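Local structure of ancillary protein 1 (Streptococcus pyogenes, 2XI9) at residues Pro122-Ala127 with Lys188-Ile192; Gly194-Phe198 with Thr211-His215; Glu221-Arg225 with Leu241-Thr245; Ala127-Glu132 with Pro168-Gly174. The protein is a pilus-presented adhesin that probably binds collagen and needs an unusual internal thioester bond for efficient interaction with host cells. All blocks are in the same frame, centred on the assembly; numbering follows the deposited sequence.

Contact 1 of 4, residues Pro122-Ala127 with Lys188-Ile192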
# COMPACT_ATOMS: atom_id res chain seq x y z
N PRO A 122 -14.34 -2.28 2.59
CA PRO A 122 -13.04 -1.87 3.07
C PRO A 122 -12.65 -2.60 4.37
O PRO A 122 -13.52 -3.10 5.09
CB PRO A 122 -13.21 -0.36 3.27
CG PRO A 122 -14.58 -0.13 3.47
CD PRO A 122 -15.37 -1.25 2.83
N TYR A 123 -11.35 -2.67 4.65
CA TYR A 123 -10.83 -3.26 5.88
C TYR A 123 -11.41 -4.65 6.11
O TYR A 123 -11.99 -4.90 7.14
CB TYR A 123 -11.13 -2.34 7.08
CG TYR A 123 -10.76 -0.92 6.78
CD1 TYR A 123 -9.43 -0.57 6.58
CD2 TYR A 123 -11.72 0.06 6.62
CE1 TYR A 123 -9.07 0.72 6.24
CE2 TYR A 123 -11.37 1.36 6.29
CZ TYR A 123 -10.05 1.68 6.12
OH TYR A 123 -9.72 2.96 5.79
N SER A 124 -11.30 -5.51 5.11
CA SER A 124 -11.94 -6.82 5.15
C SER A 124 -11.01 -7.97 4.75
O SER A 124 -11.46 -9.11 4.73
CB SER A 124 -13.19 -6.81 4.24
OG SER A 124 -12.79 -6.61 2.89
N VAL A 125 -9.75 -7.66 4.43
CA VAL A 125 -8.76 -8.64 3.99
C VAL A 125 -7.79 -8.93 5.13
O VAL A 125 -7.42 -8.02 5.88
CB VAL A 125 -7.97 -8.11 2.77
CG1 VAL A 125 -6.78 -9.02 2.43
CG2 VAL A 125 -8.87 -7.94 1.59
N GLU A 126 -7.34 -10.17 5.23
CA GLU A 126 -6.34 -10.56 6.24
C GLU A 126 -4.91 -10.53 5.74
O GLU A 126 -4.61 -10.93 4.62
CB GLU A 126 -6.66 -11.95 6.80
CG GLU A 126 -5.64 -12.41 7.83
CD GLU A 126 -6.04 -13.67 8.54
OE1 GLU A 126 -6.85 -14.44 7.99
OE2 GLU A 126 -5.53 -13.88 9.65
N ALA A 127 -4.00 -10.02 6.56
CA ALA A 127 -2.57 -10.18 6.32
C ALA A 127 -1.99 -10.77 7.61
O ALA A 127 -2.60 -10.68 8.67
CB ALA A 127 -1.90 -8.87 5.96
N LYS A 188 -7.45 -5.40 10.16
CA LYS A 188 -7.95 -5.86 8.86
C LYS A 188 -7.50 -4.82 7.83
O LYS A 188 -7.25 -3.67 8.22
CB LYS A 188 -9.45 -5.93 8.86
CG LYS A 188 -10.08 -6.77 9.95
CD LYS A 188 -11.57 -6.83 9.82
CE LYS A 188 -12.25 -5.51 10.21
NZ LYS A 188 -13.72 -5.60 10.03
N TYR A 189 -7.42 -5.21 6.54
CA TYR A 189 -6.83 -4.38 5.51
C TYR A 189 -7.80 -4.15 4.36
O TYR A 189 -8.64 -5.03 4.05
CB TYR A 189 -5.53 -5.04 4.99
CG TYR A 189 -4.47 -5.24 6.04
CD1 TYR A 189 -4.54 -6.29 6.94
CD2 TYR A 189 -3.38 -4.39 6.13
CE1 TYR A 189 -3.59 -6.48 7.89
CE2 TYR A 189 -2.40 -4.57 7.10
CZ TYR A 189 -2.51 -5.60 7.98
OH TYR A 189 -1.60 -5.81 8.97
N THR A 190 -7.67 -2.98 3.72
CA THR A 190 -8.29 -2.70 2.45
C THR A 190 -7.31 -3.05 1.34
O THR A 190 -6.20 -2.60 1.38
CB THR A 190 -8.65 -1.21 2.30
OG1 THR A 190 -9.56 -0.87 3.35
CG2 THR A 190 -9.37 -0.98 1.00
N HIS A 191 -7.75 -3.83 0.34
CA HIS A 191 -6.92 -4.13 -0.82
C HIS A 191 -7.19 -3.01 -1.84
O HIS A 191 -8.34 -2.74 -2.13
CB HIS A 191 -7.29 -5.53 -1.31
CG HIS A 191 -6.82 -5.88 -2.68
ND1 HIS A 191 -7.53 -6.76 -3.49
CD2 HIS A 191 -5.72 -5.50 -3.39
CE1 HIS A 191 -6.88 -6.90 -4.64
NE2 HIS A 191 -5.78 -6.16 -4.60
N ILE A 192 -6.14 -2.33 -2.29
CA ILE A 192 -6.21 -1.32 -3.34
C ILE A 192 -5.18 -1.61 -4.43
O ILE A 192 -4.30 -2.43 -4.23
CB ILE A 192 -5.97 0.09 -2.79
CG1 ILE A 192 -4.54 0.29 -2.31
CG2 ILE A 192 -6.93 0.39 -1.62
CD1 ILE A 192 -4.16 1.80 -2.15

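Contact 2 of 4, residues Gly194-Phe198 with Thr211-His215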
# COMPACT_ATOMS: atom_id res chain seq x y z
N GLY A 194 -1.93 -0.55 -6.35
CA GLY A 194 -0.71 0.09 -5.93
C GLY A 194 -0.36 1.27 -6.81
O GLY A 194 0.63 1.25 -7.56
N ARG A 195 -1.21 2.28 -6.72
CA ARG A 195 -1.05 3.53 -7.38
C ARG A 195 -1.29 4.60 -6.29
O ARG A 195 -2.01 4.38 -5.32
CB ARG A 195 -2.05 3.70 -8.52
CG ARG A 195 -2.25 2.49 -9.50
CD ARG A 195 -3.42 2.74 -10.43
NE ARG A 195 -3.62 1.63 -11.37
CZ ARG A 195 -4.65 1.52 -12.21
NH1 ARG A 195 -5.62 2.42 -12.24
NH2 ARG A 195 -4.72 0.48 -13.04
N ASP A 196 -0.66 5.74 -6.43
CA ASP A 196 -0.90 6.83 -5.47
C ASP A 196 -0.48 6.39 -4.08
O ASP A 196 -1.24 6.49 -3.11
CB ASP A 196 -2.38 7.22 -5.49
CG ASP A 196 -2.68 8.53 -4.77
OD1 ASP A 196 -1.80 9.43 -4.73
OD2 ASP A 196 -3.84 8.64 -4.24
N LEU A 197 0.74 5.87 -4.00
CA LEU A 197 1.27 5.22 -2.82
C LEU A 197 2.14 6.16 -1.96
O LEU A 197 2.47 5.84 -0.82
CB LEU A 197 2.10 4.01 -3.23
CG LEU A 197 1.38 2.83 -3.89
CD1 LEU A 197 2.32 1.66 -4.03
CD2 LEU A 197 0.14 2.48 -3.02
N PHE A 198 2.58 7.26 -2.54
CA PHE A 198 3.50 8.16 -1.85
C PHE A 198 2.94 8.61 -0.51
O PHE A 198 3.69 8.72 0.47
CB PHE A 198 3.75 9.40 -2.71
CG PHE A 198 4.94 10.18 -2.30
CD1 PHE A 198 4.82 11.29 -1.48
CD2 PHE A 198 6.20 9.78 -2.72
CE1 PHE A 198 5.97 12.03 -1.12
CE2 PHE A 198 7.34 10.50 -2.35
CZ PHE A 198 7.22 11.62 -1.56
N THR A 211 7.76 9.14 -9.68
CA THR A 211 9.10 8.52 -9.60
C THR A 211 9.17 7.51 -8.47
O THR A 211 9.73 6.42 -8.63
CB THR A 211 10.19 9.57 -9.35
OG1 THR A 211 10.05 10.63 -10.28
CG2 THR A 211 11.59 8.96 -9.46
N PHE A 212 8.58 7.85 -7.32
CA PHE A 212 8.51 6.94 -6.20
C PHE A 212 7.83 5.63 -6.59
O PHE A 212 8.35 4.55 -6.30
CB PHE A 212 7.76 7.58 -5.01
CG PHE A 212 7.47 6.63 -3.90
CD1 PHE A 212 8.47 6.25 -3.04
CD2 PHE A 212 6.21 6.10 -3.73
CE1 PHE A 212 8.21 5.36 -2.00
CE2 PHE A 212 5.96 5.19 -2.70
CZ PHE A 212 6.95 4.85 -1.84
N LEU A 213 6.73 5.74 -7.31
CA LEU A 213 5.95 4.51 -7.66
C LEU A 213 6.80 3.62 -8.57
O LEU A 213 6.84 2.38 -8.43
CB LEU A 213 4.66 4.86 -8.36
CG LEU A 213 3.71 3.68 -8.63
CD1 LEU A 213 3.48 2.95 -7.32
CD2 LEU A 213 2.38 4.08 -9.30
N LYS A 214 7.51 4.25 -9.48
CA LYS A 214 8.36 3.52 -10.36
C LYS A 214 9.40 2.78 -9.56
O LYS A 214 9.66 1.62 -9.85
CB LYS A 214 8.99 4.44 -11.42
CG LYS A 214 7.94 4.96 -12.45
CD LYS A 214 8.53 5.63 -13.70
CE LYS A 214 8.64 7.14 -13.57
NZ LYS A 214 9.15 7.78 -14.82
N HIS A 215 10.02 3.45 -8.56
CA HIS A 215 11.05 2.80 -7.72
C HIS A 215 10.53 1.54 -7.01
O HIS A 215 11.20 0.46 -7.01
CB HIS A 215 11.62 3.81 -6.69
CG HIS A 215 12.45 4.89 -7.32
ND1 HIS A 215 12.72 6.11 -6.71
CD2 HIS A 215 13.05 4.94 -8.53
CE1 HIS A 215 13.47 6.84 -7.52
NE2 HIS A 215 13.70 6.15 -8.62

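Contact 3 of 4, residues Glu221-Arg225 with Leu241-Thr245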
# COMPACT_ATOMS: atom_id res chain seq x y z
N GLU A 221 9.83 -6.09 -8.84
CA GLU A 221 10.10 -6.78 -10.08
C GLU A 221 11.36 -7.61 -10.04
O GLU A 221 11.39 -8.72 -10.61
CB GLU A 221 10.23 -5.72 -11.23
CG GLU A 221 10.75 -6.22 -12.50
CD GLU A 221 11.32 -5.16 -13.43
OE1 GLU A 221 10.81 -4.00 -13.46
OE2 GLU A 221 12.26 -5.55 -14.18
N LYS A 222 12.42 -7.07 -9.47
CA LYS A 222 13.72 -7.79 -9.50
C LYS A 222 13.93 -8.54 -8.21
O LYS A 222 14.83 -9.34 -8.11
CB LYS A 222 14.93 -6.86 -9.75
CG LYS A 222 15.24 -6.58 -11.17
CD LYS A 222 15.65 -7.80 -11.95
CE LYS A 222 16.53 -7.45 -13.15
NZ LYS A 222 17.20 -8.73 -13.62
N GLY A 223 13.07 -8.30 -7.24
CA GLY A 223 13.14 -8.94 -5.96
C GLY A 223 12.41 -10.25 -5.77
O GLY A 223 12.06 -10.96 -6.73
N TYR A 224 12.21 -10.60 -4.50
CA TYR A 224 11.58 -11.88 -4.19
C TYR A 224 10.06 -11.74 -4.29
O TYR A 224 9.44 -10.98 -3.54
CB TYR A 224 11.96 -12.34 -2.81
CG TYR A 224 11.45 -13.66 -2.43
CD1 TYR A 224 12.06 -14.83 -2.90
CD2 TYR A 224 10.37 -13.79 -1.59
CE1 TYR A 224 11.60 -16.06 -2.53
CE2 TYR A 224 9.90 -15.02 -1.23
CZ TYR A 224 10.50 -16.14 -1.70
OH TYR A 224 10.07 -17.39 -1.30
N ARG A 225 9.48 -12.52 -5.18
CA ARG A 225 8.06 -12.42 -5.44
C ARG A 225 7.28 -13.66 -5.13
O ARG A 225 6.10 -13.54 -4.80
CB ARG A 225 7.82 -12.05 -6.88
CG ARG A 225 8.22 -10.63 -7.17
CD ARG A 225 7.92 -10.30 -8.62
NE ARG A 225 6.48 -10.11 -8.81
CZ ARG A 225 5.88 -9.89 -9.98
NH1 ARG A 225 6.58 -9.90 -11.13
NH2 ARG A 225 4.56 -9.74 -10.01
N LEU A 241 17.12 -13.13 -0.40
CA LEU A 241 16.54 -12.24 -1.40
C LEU A 241 15.31 -11.53 -0.85
O LEU A 241 15.11 -10.33 -1.11
CB LEU A 241 16.26 -12.93 -2.74
CG LEU A 241 15.81 -12.04 -3.89
CD1 LEU A 241 16.93 -11.07 -4.27
CD2 LEU A 241 15.35 -12.91 -5.15
N ARG A 242 14.48 -12.25 -0.08
CA ARG A 242 13.32 -11.63 0.55
C ARG A 242 13.74 -10.45 1.45
O ARG A 242 13.16 -9.38 1.39
CB ARG A 242 12.54 -12.69 1.34
CG ARG A 242 11.14 -12.25 1.79
CD ARG A 242 10.35 -13.44 2.26
NE ARG A 242 8.96 -13.08 2.57
CZ ARG A 242 7.95 -13.93 2.63
NH1 ARG A 242 8.14 -15.23 2.40
NH2 ARG A 242 6.75 -13.46 2.95
N ALA A 243 14.74 -10.66 2.29
CA ALA A 243 15.24 -9.61 3.15
C ALA A 243 15.80 -8.43 2.36
O ALA A 243 15.52 -7.29 2.70
CB ALA A 243 16.27 -10.14 4.09
N ALA A 244 16.59 -8.71 1.33
CA ALA A 244 17.19 -7.67 0.51
C ALA A 244 16.08 -6.84 -0.10
O ALA A 244 16.21 -5.63 -0.18
CB ALA A 244 18.10 -8.29 -0.56
N THR A 245 14.99 -7.51 -0.56
CA THR A 245 13.81 -6.85 -1.14
C THR A 245 13.16 -5.95 -0.09
O THR A 245 12.80 -4.80 -0.39
CB THR A 245 12.77 -7.90 -1.77
OG1 THR A 245 13.47 -8.86 -2.63
CG2 THR A 245 11.70 -7.22 -2.59
O HOH W 1 10.44 -16.91 1.75

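Contact 4 of 4, residues Ala127-Glu132 with Pro168-Gly174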
# COMPACT_ATOMS: atom_id res chain seq x y z
N ALA A 127 -4.00 -10.02 6.56
CA ALA A 127 -2.57 -10.18 6.32
C ALA A 127 -1.99 -10.77 7.61
O ALA A 127 -2.60 -10.68 8.67
CB ALA A 127 -1.90 -8.87 5.96
N TYR A 128 -0.84 -11.41 7.50
CA TYR A 128 -0.25 -12.12 8.63
C TYR A 128 1.25 -12.20 8.53
O TYR A 128 1.82 -12.02 7.45
CB TYR A 128 -0.86 -13.52 8.82
CG TYR A 128 -0.66 -14.45 7.62
CD1 TYR A 128 0.40 -15.35 7.59
CD2 TYR A 128 -1.56 -14.45 6.54
CE1 TYR A 128 0.60 -16.19 6.50
CE2 TYR A 128 -1.37 -15.30 5.45
CZ TYR A 128 -0.28 -16.17 5.44
OH TYR A 128 -0.07 -17.04 4.38
N ASN A 129 1.89 -12.38 9.70
CA ASN A 129 3.31 -12.68 9.80
C ASN A 129 3.43 -14.14 10.19
O ASN A 129 2.87 -14.59 11.21
CB ASN A 129 3.99 -11.77 10.83
CG ASN A 129 5.49 -11.99 10.95
OD1 ASN A 129 6.14 -12.55 10.07
ND2 ASN A 129 6.06 -11.53 12.06
N ASP A 130 4.12 -14.88 9.34
CA ASP A 130 4.13 -16.32 9.45
C ASP A 130 5.15 -16.73 10.48
O ASP A 130 6.36 -16.73 10.21
CB ASP A 130 4.42 -16.92 8.09
CG ASP A 130 4.41 -18.44 8.06
OD1 ASP A 130 4.45 -19.10 9.12
OD2 ASP A 130 4.39 -18.99 6.92
N PHE A 131 4.67 -17.08 11.66
CA PHE A 131 5.54 -17.55 12.72
C PHE A 131 5.92 -19.03 12.52
O PHE A 131 6.85 -19.49 13.17
CB PHE A 131 4.91 -17.31 14.10
CG PHE A 131 5.59 -18.05 15.22
CD1 PHE A 131 5.20 -19.34 15.55
CD2 PHE A 131 6.64 -17.47 15.93
CE1 PHE A 131 5.83 -20.03 16.55
CE2 PHE A 131 7.27 -18.18 16.94
CZ PHE A 131 6.87 -19.44 17.24
N GLU A 132 5.22 -19.78 11.68
CA GLU A 132 5.57 -21.21 11.50
C GLU A 132 6.84 -21.35 10.68
O GLU A 132 7.60 -22.29 10.85
CB GLU A 132 4.44 -21.97 10.82
CG GLU A 132 4.50 -23.47 11.02
CD GLU A 132 3.41 -24.21 10.25
OE1 GLU A 132 3.44 -24.14 9.01
OE2 GLU A 132 2.54 -24.85 10.90
N PRO A 168 2.10 -7.20 10.22
CA PRO A 168 0.79 -7.85 10.23
C PRO A 168 0.72 -8.91 11.31
O PRO A 168 1.74 -9.43 11.70
CB PRO A 168 0.62 -8.41 8.79
CG PRO A 168 1.81 -8.16 8.11
CD PRO A 168 2.70 -7.22 8.88
N PRO A 169 -0.48 -9.18 11.85
CA PRO A 169 -0.62 -10.07 12.97
C PRO A 169 0.14 -11.37 12.85
O PRO A 169 0.11 -12.04 11.80
CB PRO A 169 -2.13 -10.31 13.04
CG PRO A 169 -2.73 -9.09 12.41
CD PRO A 169 -1.77 -8.59 11.44
N ASP A 170 0.81 -11.74 13.95
CA ASP A 170 1.52 -13.00 13.97
C ASP A 170 0.53 -14.16 13.85
O ASP A 170 -0.53 -14.17 14.49
CB ASP A 170 2.31 -13.17 15.28
CG ASP A 170 3.49 -12.21 15.40
OD1 ASP A 170 3.95 -11.66 14.40
OD2 ASP A 170 3.95 -12.01 16.53
N SER A 171 0.92 -15.15 13.04
CA SER A 171 0.12 -16.33 12.83
C SER A 171 0.98 -17.51 13.21
O SER A 171 1.94 -17.81 12.53
CB SER A 171 -0.29 -16.47 11.37
OG SER A 171 -1.05 -17.67 11.21
N GLU A 172 0.63 -18.16 14.30
CA GLU A 172 1.42 -19.29 14.79
C GLU A 172 1.42 -20.45 13.79
O GLU A 172 2.45 -21.11 13.61
CB GLU A 172 0.92 -19.77 16.15
CG GLU A 172 1.87 -20.80 16.73
CD GLU A 172 1.56 -21.25 18.13
OE1 GLU A 172 0.57 -20.76 18.74
OE2 GLU A 172 2.31 -22.11 18.62
N ASP A 173 0.30 -20.64 13.10
CA ASP A 173 0.19 -21.71 12.10
C ASP A 173 0.37 -21.27 10.63
O ASP A 173 -0.15 -21.90 9.72
CB ASP A 173 -1.13 -22.46 12.28
CG ASP A 173 -2.37 -21.61 12.01
OD1 ASP A 173 -2.31 -20.52 11.40
OD2 ASP A 173 -3.45 -22.11 12.39
N GLY A 174 1.09 -20.18 10.42
CA GLY A 174 1.38 -19.72 9.09
C GLY A 174 0.21 -19.45 8.16
O GLY A 174 0.25 -19.79 6.97
O HOH W 2 1.91 -23.01 7.42

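Contact 1 of 4, residues Pro122-Ala127 with Lys188-Ile192
Tyr189 and Val125 exchange backbone hydrogen bonds, and the Tyr189 side chain then runs along the segment that follows. Its CB lies 3.6 Å from Val125 O, and the same oxygen sits in the ring plane at the edge, 3.5 Å from Tyr189 CD1. Farther out, the Ala127 methyl covers one face, with Ala127 CB 3.5 Å from Tyr189 CE1, a CH-pi contact for which the small alanine is well suited. The hydroxyl end continues to Pro168. With CG anti to the carbonyl carbon (chi1 -60°), the ring can take this course beside the backbone.

On the backbone, Tyr189 O accepts two bonds of 2.9 Å, from Val125 N in the carbonyl plane and from Ser124 N well above it. Thr190 adds a side-chain grip: its OG1 accepts from Tyr123 N at 2.9 Å and also stands over one face of the Tyr123 ring. The bent aliphatic chain of Lys188 curves round Tyr123 O, with Lys188 CE 3.1 Å from it. His191, turned elsewhere, bonds Asp299.

Two residues, Ser124 and Val125, thus face the single residue Tyr189: a classic beta bulge by which the chain before strand 127-130 pairs with 189-193, an outermost strand of the seven-stranded mixed sheet.

Contact 2 of 4, residues Gly194-Phe198 with Thr211-His215
Phe198 drives the edge of its ring at the face of Phe212, the two planes lying at 88° and the centroids 5.4 Å apart. The CD2 side leads: Phe198 CD2 comes within 3.5 Å of Phe212 CB, which lies in the plane of the Phe198 ring. In Phe212, CG stands anti to the backbone N (chi1 171°), carrying the ring off helix 209-222 toward the loop. The far part of that ring meets backbone as well as side chain, with Phe212 CE2 4.0 Å from Leu197 C. Phe252 and Thr253 of helix 238-253 also pack on Phe212.

One residue along, Leu213 carries the rest of the contact through its branched end. Its CD1 packs against Leu197 CD1 at 3.7 Å and also approaches Gly194 O, 3.3 Å away, while CD2 rests near Arg195 CA. A leucine suits this place because its fork lets one methyl meet Leu197 and the Gly194 carbonyl while the other meets Arg195. The Arg195 guanidinium turns elsewhere, to salt bridges with Asp297 and Glu113.

No hydrogen bond joins the segments: apolar packing, with a T-shaped aromatic pair at one end, seats helix 209-222 on the loop that follows strand 189-193 in the thioester domain.

Contact 3 of 4, residues Glu221-Arg225 with Leu241-Thr245
Tyr224, Leu241 and Arg242 bury the most surface where two successive helices of the thioester domain pack, the chain leaving helix 209-222 lying against helix 238-253. Tyr224 is the centrepiece. Its CB rests on the helix backbone, 3.7 Å from Arg242 CA, and because CG lies anti to the backbone N (chi1 -176°) the ring runs out beside the Arg242 side chain. The extended arginine accompanies it: Arg242 CG is 3.8 Å from Tyr224 CD2, and the guanidinium plane is turned only 28° from the ring. A long, straight chain suits this place, since its methylenes line the ring while its charged end makes a cation-pi contact with Tyr147 and bonds the Tyr147 hydroxyl through NH1. Leu241 adds its CG, 4.0 Å from Tyr224 CB, and its CD2 near the ring plane at the edge. Tyr224 OH bonds Glu238, and a water bridges it to Arg242 NH1.

Gly223, the first residue to leave helical geometry, has no side chain to hinder Thr245, whose OG1 lies 3.3 Å from Gly223 CA. That hydroxyl accepts a 2.8 Å bond from Tyr224 N and donates to Leu241 O, 2.7 Å away, which Thr245 N reaches from the opposite face of the carbonyl plane.

Contact 4 of 4, residues Ala127-Glu132 with Pro168-Gly174
Asn129 bonds through its backbone to the residues flanking Asp170, the tightest part of this contact. Its N donates to Pro169 O at 2.8 Å, and its O receives Ser171 N at 2.7 Å; Phe131 N then continues the pattern to Ser171 O. Pro168 packs on the backbone here, its CB 3.6 Å from Tyr128 N. On the face that bears Ser171, Tyr128 CB touches Ser171 CB, and the phenol ring goes on to Gly174 O and bonds Ser155 with its hydroxyl.

On the other face the Asn129 and Asp170 side chains lie side by side, but the carboxylate is already at the exposed margin. Asn129 ND2 donates a bent bond to Asp170 OD1 at 3.2 Å, the two planes 59° apart; an amide suits the place by offering an N-H. Past Asp130 the packing opens to solvent. Phe131 and Glu172, both exposed, run alongside each other, Phe131 CD1 3.8 Å from Glu172 CG, and Glu132 CB lies 3.5 Å from Glu172 O. Asp130 OD1, bonded to Glu133 N, comes within 3.1 Å of Gly174 CA, a closeness and a positive phi that both suit glycine.

A short parallel strand pair is the result, 170-171 edging the seven-stranded mixed sheet beside 127-130 and ending in a type I beta turn, Ser171 to Gly174.

Overall arrangement
Leaving strand 117-119, the chain enters 122-127, the first half of contact 1, and passes through Ala127, which the two contacts share, into contact 4. Contact 4 closes first, when the chain returns at 168-174; contact 1 closes later at 188-192 and encloses it. Tyr189 also touches Pro168 and Pro169, tying the pair together. Because 170-171 and 189-193 are the two outermost strands of the seven-stranded sheet, these contacts bind both its borders to the same run, 122-132. Contacts 2 and 3 then follow in series without crossing: contact 2 fixes helix 209-222 to the loop after strand 189-193, and contact 3 joins the far end of that helix to helix 238-253.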